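Local coordinates for endo-1,4-beta-xylanase D (Paenibacillus polymyxa, PDB 1W0N), which hydrolyses beta-1,4-linked xylan and carries this calcium-dependent carbohydrate-binding module of family CBM36, which probably recognises the xylan chain, at residues S60-S65 with V124-F129; A71-V76 with W120-D125; V80-F85 with Q95-I100. All coordinates share one frame; numbering follows the deposited sequence. Where two conformers were deposited one is given.

Interaction 1: residues S60-S65 with V124-F129; sequences SVRGAS and VDFIEF. With CA (calcium ion), chain B.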
loop_
_atom_site.group_PDB
_atom_site.type_symbol
_atom_site.label_atom_id
_atom_site.label_comp_id
_atom_site.label_asym_id
_atom_site.label_seq_id
_atom_site.Cartn_x
_atom_site.Cartn_y
_atom_site.Cartn_z
ATOM N N SER A 60 0.895 8.838 0.883
ATOM C CA SER A 60 1.139 8.567 -0.521
ATOM C C SER A 60 1.806 7.208 -0.672
ATOM O O SER A 60 2.591 6.785 0.173
ATOM C CB SER A 60 1.993 9.649 -1.160
ATOM O OG SER A 60 1.295 10.872 -1.326
ATOM N N VAL A 61 1.470 6.533 -1.771
ATOM C CA VAL A 61 2.098 5.271 -2.132
ATOM C C VAL A 61 2.491 5.377 -3.597
ATOM O O VAL A 61 1.680 5.775 -4.439
ATOM C CB VAL A 61 1.163 4.064 -1.899
ATOM C CG1 VAL A 61 1.737 2.774 -2.503
ATOM C CG2 VAL A 61 0.942 3.870 -0.404
ATOM N N ARG A 62 3.752 5.013 -3.902
ATOM C CA ARG A 62 4.167 4.851 -5.283
ATOM C C ARG A 62 3.920 3.395 -5.676
ATOM O O ARG A 62 4.339 2.480 -4.964
ATOM C CB ARG A 62 5.638 5.222 -5.475
ATOM C CG ARG A 62 6.079 5.111 -6.922
ATOM C CD ARG A 62 7.430 5.749 -7.163
ATOM N NE ARG A 62 7.772 5.811 -8.578
ATOM C CZ ARG A 62 8.736 5.124 -9.196
ATOM N NH1 ARG A 62 9.442 4.188 -8.573
ATOM N NH2 ARG A 62 8.995 5.382 -10.488
ATOM N N GLY A 63 3.202 3.207 -6.780
ATOM C CA GLY A 63 2.814 1.881 -7.202
ATOM C C GLY A 63 2.546 1.831 -8.694
ATOM O O GLY A 63 2.636 2.834 -9.397
ATOM N N ALA A 64 2.203 0.626 -9.160
ATOM C CA ALA A 64 1.882 0.410 -10.565
ATOM C C ALA A 64 0.982 -0.799 -10.675
ATOM O O ALA A 64 0.880 -1.607 -9.749
ATOM C CB ALA A 64 3.159 0.200 -11.393
ATOM N N SER A 65 0.329 -0.931 -11.833
ATOM C CA SER A 65 -0.436 -2.115 -12.160
ATOM C C SER A 65 0.409 -3.092 -12.980
ATOM O O SER A 65 1.304 -2.684 -13.730
ATOM C CB SER A 65 -1.648 -1.687 -12.990
ATOM O OG SER A 65 -2.422 -2.824 -13.342
ATOM N N VAL A 124 4.018 -2.386 -5.407
ATOM C CA VAL A 124 4.071 -1.349 -4.374
ATOM C C VAL A 124 5.531 -1.034 -4.131
ATOM O O VAL A 124 6.331 -1.955 -3.868
ATOM C CB VAL A 124 3.408 -1.895 -3.077
ATOM C CG1 VAL A 124 3.398 -0.840 -2.024
ATOM C CG2 VAL A 124 1.957 -2.316 -3.340
ATOM N N ASP A 125 5.878 0.244 -4.219
ATOM C CA ASP A 125 7.277 0.664 -4.062
ATOM C C ASP A 125 7.564 1.094 -2.615
ATOM O O ASP A 125 8.483 0.575 -1.970
ATOM C CB ASP A 125 7.544 1.792 -5.064
ATOM C CG ASP A 125 8.979 2.274 -5.107
ATOM O OD1 ASP A 125 9.806 1.760 -4.330
ATOM O OD2 ASP A 125 9.277 3.186 -5.914
ATOM N N PHE A 126 6.776 2.044 -2.124
ATOM C CA PHE A 126 6.958 2.594 -0.784
ATOM C C PHE A 126 5.672 3.306 -0.383
ATOM O O PHE A 126 4.816 3.607 -1.229
ATOM C CB PHE A 126 8.146 3.574 -0.720
ATOM C CG PHE A 126 8.009 4.785 -1.608
ATOM C CD1 PHE A 126 7.174 5.861 -1.262
ATOM C CD2 PHE A 126 8.756 4.862 -2.781
ATOM C CE1 PHE A 126 7.073 6.990 -2.076
ATOM C CE2 PHE A 126 8.687 6.010 -3.586
ATOM C CZ PHE A 126 7.833 7.057 -3.228
ATOM N N ILE A 127 5.597 3.604 0.920
ATOM C CA ILE A 127 4.565 4.451 1.492
ATOM C C ILE A 127 5.247 5.639 2.161
ATOM O O ILE A 127 6.346 5.519 2.700
ATOM C CB ILE A 127 3.685 3.654 2.499
ATOM C CG1 ILE A 127 2.455 4.452 2.941
ATOM C CG2 ILE A 127 4.494 3.187 3.702
ATOM C CD1 ILE A 127 1.351 3.580 3.512
ATOM N N GLU A 128 4.568 6.792 2.128
ATOM C CA GLU A 128 5.079 8.000 2.759
ATOM C C GLU A 128 3.946 8.677 3.516
ATOM O O GLU A 128 2.905 8.987 2.960
ATOM C CB GLU A 128 5.628 8.970 1.702
ATOM C CG GLU A 128 6.473 10.047 2.265
ATOM C CD GLU A 128 6.659 11.255 1.314
ATOM O OE1 GLU A 128 6.111 11.361 0.216
ATOM O OE2 GLU A 128 7.331 12.236 1.720
ATOM N N PHE A 129 4.191 8.960 4.807
ATOM C CA PHE A 129 3.288 9.722 5.647
ATOM C C PHE A 129 3.819 11.112 5.839
ATOM O O PHE A 129 5.018 11.324 6.043
ATOM C CB PHE A 129 3.193 9.059 7.043
ATOM C CG PHE A 129 2.499 7.732 7.033
ATOM C CD1 PHE A 129 3.193 6.546 6.822
ATOM C CD2 PHE A 129 1.137 7.661 7.253
ATOM C CE1 PHE A 129 2.495 5.326 6.795
ATOM C CE2 PHE A 129 0.471 6.472 7.256
ATOM C CZ PHE A 129 1.148 5.303 6.987
HETATM CA CA CA B . 10.848 0.363 -2.855
HETATM O O HOH W 1 12.771 1.350 -3.936
#

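Interaction 2: residues A71-V76 with W120-D125; sequences AKVDLV and WDAYVD. With CA (calcium ion), chain B; MG (magnesium ion), chain C.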
loop_
_atom_site.group_PDB
_atom_site.type_symbol
_atom_site.label_atom_id
_atom_site.label_comp_id
_atom_site.label_asym_id
_atom_site.label_seq_id
_atom_site.Cartn_x
_atom_site.Cartn_y
_atom_site.Cartn_z
ATOM N N ALA A 71 -5.310 -1.625 -10.944
ATOM C CA ALA A 71 -5.073 -2.376 -9.719
ATOM C C ALA A 71 -5.421 -1.435 -8.557
ATOM O O ALA A 71 -5.093 -0.261 -8.596
ATOM C CB ALA A 71 -3.615 -2.801 -9.631
ATOM N N LYS A 72 -6.132 -1.945 -7.569
ATOM C CA LYS A 72 -6.528 -1.133 -6.424
ATOM C C LYS A 72 -5.976 -1.747 -5.151
ATOM O O LYS A 72 -6.053 -2.949 -4.954
ATOM C CB LYS A 72 -8.042 -0.971 -6.326
ATOM C CG LYS A 72 -8.565 0.150 -7.282
ATOM C CD LYS A 72 -10.002 0.370 -7.103
ATOM C CE LYS A 72 -10.451 1.583 -7.754
ATOM N NZ LYS A 72 -10.822 2.543 -6.709
ATOM N N VAL A 73 -5.440 -0.874 -4.288
ATOM C CA VAL A 73 -4.786 -1.278 -3.056
ATOM C C VAL A 73 -5.438 -0.572 -1.866
ATOM O O VAL A 73 -5.394 0.659 -1.794
ATOM C CB VAL A 73 -3.280 -0.937 -3.112
ATOM C CG1 VAL A 73 -2.581 -1.316 -1.822
ATOM C CG2 VAL A 73 -2.611 -1.618 -4.300
ATOM N N ASP A 74 -6.011 -1.349 -0.954
ATOM C CA ASP A 74 -6.532 -0.801 0.294
ATOM C C ASP A 74 -5.397 -0.446 1.249
ATOM O O ASP A 74 -4.415 -1.189 1.373
ATOM C CB ASP A 74 -7.400 -1.829 1.007
ATOM C CG ASP A 74 -8.796 -1.989 0.424
ATOM O OD1 ASP A 74 -9.215 -1.164 -0.378
ATOM O OD2 ASP A 74 -9.503 -2.958 0.798
ATOM N N LEU A 75 -5.579 0.675 1.935
ATOM C CA LEU A 75 -4.747 1.060 3.060
ATOM C C LEU A 75 -5.529 0.822 4.339
ATOM O O LEU A 75 -6.629 1.353 4.512
ATOM C CB LEU A 75 -4.360 2.528 2.956
ATOM C CG LEU A 75 -3.587 3.106 4.131
ATOM C CD1 LEU A 75 -2.261 2.393 4.341
ATOM C CD2 LEU A 75 -3.375 4.603 3.942
ATOM N N VAL A 76 -4.942 0.018 5.223
ATOM C CA VAL A 76 -5.553 -0.348 6.490
ATOM C C VAL A 76 -4.645 0.218 7.587
ATOM O O VAL A 76 -3.445 -0.053 7.611
ATOM C CB VAL A 76 -5.724 -1.841 6.617
ATOM C CG1 VAL A 76 -6.644 -2.181 7.774
ATOM C CG2 VAL A 76 -6.247 -2.452 5.302
ATOM N N TRP A 120 -6.376 -5.999 -11.481
ATOM C CA TRP A 120 -5.081 -6.532 -11.812
ATOM C C TRP A 120 -4.224 -6.561 -10.545
ATOM O O TRP A 120 -4.677 -6.325 -9.437
ATOM C CB TRP A 120 -4.484 -5.703 -12.944
ATOM C CG TRP A 120 -5.247 -5.856 -14.219
ATOM C CD1 TRP A 120 -6.016 -4.928 -14.824
ATOM C CD2 TRP A 120 -5.321 -7.042 -15.017
ATOM N NE1 TRP A 120 -6.560 -5.442 -15.962
ATOM C CE2 TRP A 120 -6.159 -6.748 -16.098
ATOM C CE3 TRP A 120 -4.760 -8.323 -14.919
ATOM C CZ2 TRP A 120 -6.451 -7.697 -17.107
ATOM C CZ3 TRP A 120 -5.057 -9.245 -15.895
ATOM C CH2 TRP A 120 -5.894 -8.925 -16.976
ATOM N N ASP A 121 -2.967 -6.912 -10.725
ATOM C CA ASP A 121 -2.056 -7.042 -9.606
ATOM C C ASP A 121 -1.357 -5.724 -9.364
ATOM O O ASP A 121 -1.167 -4.926 -10.284
ATOM C CB ASP A 121 -1.093 -8.177 -9.890
ATOM C CG ASP A 121 -1.839 -9.477 -10.095
ATOM O OD1 ASP A 121 -2.862 -9.645 -9.383
ATOM O OD2 ASP A 121 -1.430 -10.316 -10.934
ATOM N N ALA A 122 -1.022 -5.483 -8.093
ATOM C CA ALA A 122 -0.403 -4.225 -7.705
ATOM C C ALA A 122 1.058 -4.421 -7.356
ATOM O O ALA A 122 1.422 -5.331 -6.604
ATOM C CB ALA A 122 -1.107 -3.608 -6.516
ATOM N N TYR A 123 1.875 -3.528 -7.869
ATOM C CA TYR A 123 3.259 -3.402 -7.472
ATOM C C TYR A 123 3.344 -2.197 -6.548
ATOM O O TYR A 123 2.856 -1.110 -6.903
ATOM C CB TYR A 123 4.116 -3.195 -8.711
ATOM C CG TYR A 123 3.964 -4.261 -9.778
ATOM C CD1 TYR A 123 3.962 -5.610 -9.466
ATOM C CD2 TYR A 123 3.883 -3.906 -11.116
ATOM C CE1 TYR A 123 3.865 -6.585 -10.456
ATOM C CE2 TYR A 123 3.813 -4.864 -12.115
ATOM C CZ TYR A 123 3.806 -6.205 -11.779
ATOM O OH TYR A 123 3.747 -7.166 -12.758
ATOM N N VAL A 124 4.018 -2.386 -5.407
ATOM C CA VAL A 124 4.071 -1.349 -4.374
ATOM C C VAL A 124 5.531 -1.034 -4.131
ATOM O O VAL A 124 6.331 -1.955 -3.868
ATOM C CB VAL A 124 3.408 -1.895 -3.077
ATOM C CG1 VAL A 124 3.398 -0.840 -2.024
ATOM C CG2 VAL A 124 1.957 -2.316 -3.340
ATOM N N ASP A 125 5.878 0.244 -4.219
ATOM C CA ASP A 125 7.277 0.664 -4.062
ATOM C C ASP A 125 7.564 1.094 -2.615
ATOM O O ASP A 125 8.483 0.575 -1.970
ATOM C CB ASP A 125 7.544 1.792 -5.064
ATOM C CG ASP A 125 8.979 2.274 -5.107
ATOM O OD1 ASP A 125 9.806 1.760 -4.330
ATOM O OD2 ASP A 125 9.277 3.186 -5.914
HETATM CA CA CA B . 10.848 0.363 -2.855
HETATM MG MG MG C . -4.350 -11.008 -9.215
HETATM O O HOH W 2 -2.982 -12.343 -10.037
HETATM O O HOH W 1 12.771 1.350 -3.936
HETATM O O HOH W 3 -5.774 -12.480 -9.057
HETATM O O HOH W 4 -5.059 -10.603 -11.158
HETATM O O HOH W 5 -5.629 -9.506 -8.625
#

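Interaction 3: residues V80-F85 with Q95-I100; sequences VTVGSF and QTLSNI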
loop_
_atom_site.group_PDB
_atom_site.type_symbol
_atom_site.label_atom_id
_atom_site.label_comp_id
_atom_site.label_asym_id
_atom_site.label_seq_id
_atom_site.Cartn_x
_atom_site.Cartn_y
_atom_site.Cartn_z
ATOM N N VAL A 80 -8.527 -0.422 10.343
ATOM C CA VAL A 80 -9.540 0.334 9.634
ATOM C C VAL A 80 -9.096 0.527 8.198
ATOM O O VAL A 80 -8.024 1.074 7.962
ATOM C CB VAL A 80 -9.762 1.731 10.281
ATOM C CG1 VAL A 80 -10.837 2.497 9.541
ATOM C CG2 VAL A 80 -10.070 1.642 11.758
ATOM N N THR A 81 -9.939 0.132 7.234
ATOM C CA THR A 81 -9.649 0.445 5.832
ATOM C C THR A 81 -10.005 1.904 5.620
ATOM O O THR A 81 -11.176 2.275 5.658
ATOM C CB THR A 81 -10.421 -0.460 4.881
ATOM O OG1 THR A 81 -10.016 -1.832 5.061
ATOM C CG2 THR A 81 -10.126 -0.096 3.431
ATOM N N VAL A 82 -8.982 2.734 5.418
ATOM C CA VAL A 82 -9.154 4.186 5.381
ATOM C C VAL A 82 -9.338 4.730 3.974
ATOM O O VAL A 82 -9.732 5.891 3.811
ATOM C CB VAL A 82 -8.007 4.938 6.070
ATOM C CG1 VAL A 82 -7.899 4.537 7.538
ATOM C CG2 VAL A 82 -6.676 4.734 5.340
ATOM N N GLY A 83 -9.068 3.914 2.965
ATOM C CA GLY A 83 -9.200 4.331 1.584
ATOM C C GLY A 83 -8.449 3.343 0.701
ATOM O O GLY A 83 -7.850 2.393 1.192
ATOM N N SER A 84 -8.522 3.588 -0.611
ATOM C CA SER A 84 -7.862 2.745 -1.579
ATOM C C SER A 84 -7.118 3.569 -2.614
ATOM O O SER A 84 -7.663 4.509 -3.158
ATOM C CB SER A 84 -8.844 1.770 -2.295
ATOM O OG SER A 84 -8.631 1.386 -3.611
ATOM N N PHE A 85 -5.922 3.140 -2.952
ATOM C CA PHE A 85 -5.130 3.729 -4.005
ATOM C C PHE A 85 -5.426 3.021 -5.328
ATOM O O PHE A 85 -5.510 1.801 -5.388
ATOM C CB PHE A 85 -3.637 3.544 -3.711
ATOM C CG PHE A 85 -3.187 4.199 -2.430
ATOM C CD1 PHE A 85 -2.960 5.564 -2.362
ATOM C CD2 PHE A 85 -2.916 3.420 -1.316
ATOM C CE1 PHE A 85 -2.517 6.178 -1.200
ATOM C CE2 PHE A 85 -2.468 4.025 -0.149
ATOM C CZ PHE A 85 -2.278 5.398 -0.084
ATOM N N GLN A 95 0.238 7.935 -5.767
ATOM C CA GLN A 95 -1.168 8.150 -5.458
ATOM C C GLN A 95 -1.276 8.566 -3.996
ATOM O O GLN A 95 -0.433 8.213 -3.175
ATOM C CB GLN A 95 -1.962 6.880 -5.750
ATOM C CG GLN A 95 -1.947 6.505 -7.227
ATOM C CD GLN A 95 -2.716 7.478 -8.098
ATOM O OE1 GLN A 95 -3.778 7.997 -7.684
ATOM N NE2 GLN A 95 -2.240 7.702 -9.297
ATOM N N THR A 96 -2.344 9.316 -3.677
ATOM C CA THR A 96 -2.446 9.974 -2.397
ATOM C C THR A 96 -3.854 9.856 -1.807
ATOM O O THR A 96 -4.855 9.959 -2.518
ATOM C CB THR A 96 -2.084 11.472 -2.572
ATOM O OG1 THR A 96 -0.732 11.558 -3.071
ATOM C CG2 THR A 96 -2.128 12.252 -1.260
ATOM N N LEU A 97 -3.874 9.670 -0.480
ATOM C CA LEU A 97 -5.050 9.824 0.361
ATOM C C LEU A 97 -4.735 10.952 1.333
ATOM O O LEU A 97 -3.818 10.837 2.146
ATOM C CB LEU A 97 -5.320 8.546 1.159
ATOM C CG LEU A 97 -5.803 7.347 0.340
ATOM C CD1 LEU A 97 -5.751 6.063 1.160
ATOM C CD2 LEU A 97 -7.232 7.615 -0.145
ATOM N N SER A 98 -5.488 12.057 1.245
ATOM C CA SER A 98 -5.201 13.224 2.036
ATOM C C SER A 98 -6.102 13.316 3.255
ATOM O O SER A 98 -7.271 12.927 3.241
ATOM C CB SER A 98 -5.308 14.486 1.189
ATOM O OG SER A 98 -4.260 14.498 0.204
ATOM N N ASN A 99 -5.537 13.885 4.337
ATOM C CA ASN A 99 -6.288 14.229 5.534
ATOM C C ASN A 99 -7.036 13.058 6.140
ATOM O O ASN A 99 -8.224 13.148 6.470
ATOM C CB ASN A 99 -7.238 15.415 5.275
ATOM C CG ASN A 99 -6.492 16.572 4.668
ATOM O OD1 ASN A 99 -5.511 17.050 5.243
ATOM N ND2 ASN A 99 -6.914 17.000 3.487
ATOM N N ILE A 100 -6.323 11.946 6.300
ATOM C CA ILE A 100 -6.872 10.734 6.859
ATOM C C ILE A 100 -6.685 10.733 8.375
ATOM O O ILE A 100 -5.557 10.805 8.856
ATOM C CB ILE A 100 -6.185 9.513 6.248
ATOM C CG1 ILE A 100 -6.371 9.450 4.719
ATOM C CG2 ILE A 100 -6.607 8.228 6.964
ATOM C CD1 ILE A 100 -7.769 9.120 4.358
#

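Interaction 1: residues S60-S65 with V124-F129
Arg62 reaches across Phe126 and Asp125 and meets them in turn. Its CB sits over one face of the Phe126 ring, 3.9 Å from the ring centroid and 23° off the normal, a CH-pi contact displaced toward the rim. CG, anti to the backbone N (chi1 -178°), lies beside Asp125 CB and OD2. Because the chain stays extended to NE, Arg62 CD next runs past the same ring, 3.8 Å from Phe126 CE2. Arg62 CD also lies 3.4 Å from Asp125 OD2. At the tip, Arg62 NH1 gives Asp125 OD2 a nearly straight salt-bridge hydrogen bond of 2.8 Å. The oxygen lies in the guanidinium plane, while the two flat groups are turned 59° apart.

Strands 56-65 and 122-130 are antiparallel neighbours in one sheet of the beta-sandwich. Ser60 and Glu128 form a hydrogen-bonded pair, with Ser60 N 2.9 Å from Glu128 O. Beyond it the register slips by one residue: Val61 faces Ile127, but Gly63 faces Val124. This is a beta bulge at Asp125 and Phe126, both opposite Arg62, and Asp125 N donates to Arg62 O at 2.8 Å.

The other carboxylate oxygen, Asp125 OD1, binds calcium at 2.3 Å, and the backbone O of Asp125 is a second ligand; Glu16, Glu18, Asp35 and a water contribute to the site. A methionine here has no charged N-H group for Asp125 OD2, and the carboxylate would probably be freer to turn about its calcium bond. On the sheet's inner face, Val61 CG2 packs 3.7 Å from Ile127 CG1, with Ile127 also touching Ile109 and Val61 touching Phe85 of the opposing sheet.

Interaction 2: residues A71-V76 with W120-D125
Ala71 and Val73 both direct their CB atoms at segment 120-125, and Ala122 directs its own back between them. The tightest carbon pair is Val73 CG2 to Ala122 CB at 3.3 Å, closer than usual van der Waals contact. Val73 presents this methyl because CG1 takes the position anti to the backbone N (chi1 178°), which leaves CG2 beside that N and facing Ala122. Roughly at right angles to that approach, Ala71 CB comes within 4.1 Å of Ala122 CB. The same Ala71 methyl rests against backbone oxygens, 3.3 Å from Asp121 O and 3.7 Å from Trp120 O. Trp120 offers Ala71 its CB at 4.5 Å, and its indole then leads away from strand 70-77.

No hydrogen bond joins the two segments. Strand 70-77 belongs to the five-stranded sheet and strand 122-130 to the other, so the contact is packing between the sheets of the beta-sandwich; Leu111 touches Val73 and Leu113 touches Ala122, extending the apolar layer.

Asp121 points its side chain the opposite way from its neighbour Ala122, out to a magnesium ion that OD1 binds at 2.0 Å. Four waters and the backbone O of Tyr40 complete an octahedron, in which water 3 is trans to OD1. The second oxygen, Asp121 OD2, accepts a hydrogen bond of 2.7 Å from metal-bound water 2, which helps fix the rotation of the carboxylate. Asp121 N donates a hydrogen bond to Ser66 OG. The chemistry thus divides by side of the chain: small methyl groups let the segment lie close to the opposing sheet, while the adjacent carboxylate gives the magnesium its one anionic side-chain ligand, which probably offsets part of its charge.

Interaction 3: residues V80-F85 with Q95-I100
Phe85 and Leu97 bury the most surface here, equally, and meet as a ring under a branched tip. Leu97 CD1 stands over one face of the Phe85 ring, 4.1 Å from the centroid and 23° off the normal, a CH-pi contact shifted toward CZ, which lies 3.7 Å from that methyl. Phe85 CG is anti to the carbonyl carbon (chi1 -61°), and this turn brings the end of the ring toward strand 93-101. There Phe85 CE1 comes within 3.5 Å of Gln95 O, an oxygen hydrogen-bonded to Val61 N, and Thr96 CA lies at the ring's edge. Gly83 has no side chain to hinder Leu97, and Leu97 CD1 approaches Gly83 C to 3.9 Å.

Val82, next in buried area, meets Ile100, just past the corner that the chain turns at Asn99: Val82 CB is 3.7 Å from Ile100 CG2, and both Val82 methyls also flank that branch.

The strand segments run antiparallel at 164° with axes 7.3 Å apart, without a hydrogen bond between them. Strand 80-88 is outermost in the five-stranded sheet, whereas 93-101 pairs with 56-65 in the other, so these side chains close one flank of the beta-sandwich. Cohesion here is therefore apolar: it depends on the fit of methyl groups against ring and backbone, with the backbone polar groups of Phe85 and Gln95 satisfied within their own sheets.

In the fold
Strand 122-130 serves both interaction 1 and interaction 2, whose centres lie about 8 Å apart and which share Val124 and Asp125. The magnesium ligand Asp121 immediately precedes this strand and the calcium ligand Asp125 lies on it, so one short run of chain links the two metal sites. The centre of interaction 3 lies about 12 Å from the centre of each of the others. It meets interaction 1 through Val61 CG2, 3.4 Å from Phe85 CE2, and interaction 2 through Phe85 N, 2.8 Å from Val73 O. Interaction 1 builds one sheet, whereas interactions 2 and 3 join the two sheets. The water-rich magnesium site is consistent with a metal position able to exchange waters for sugar hydroxyls in this calcium-dependent family.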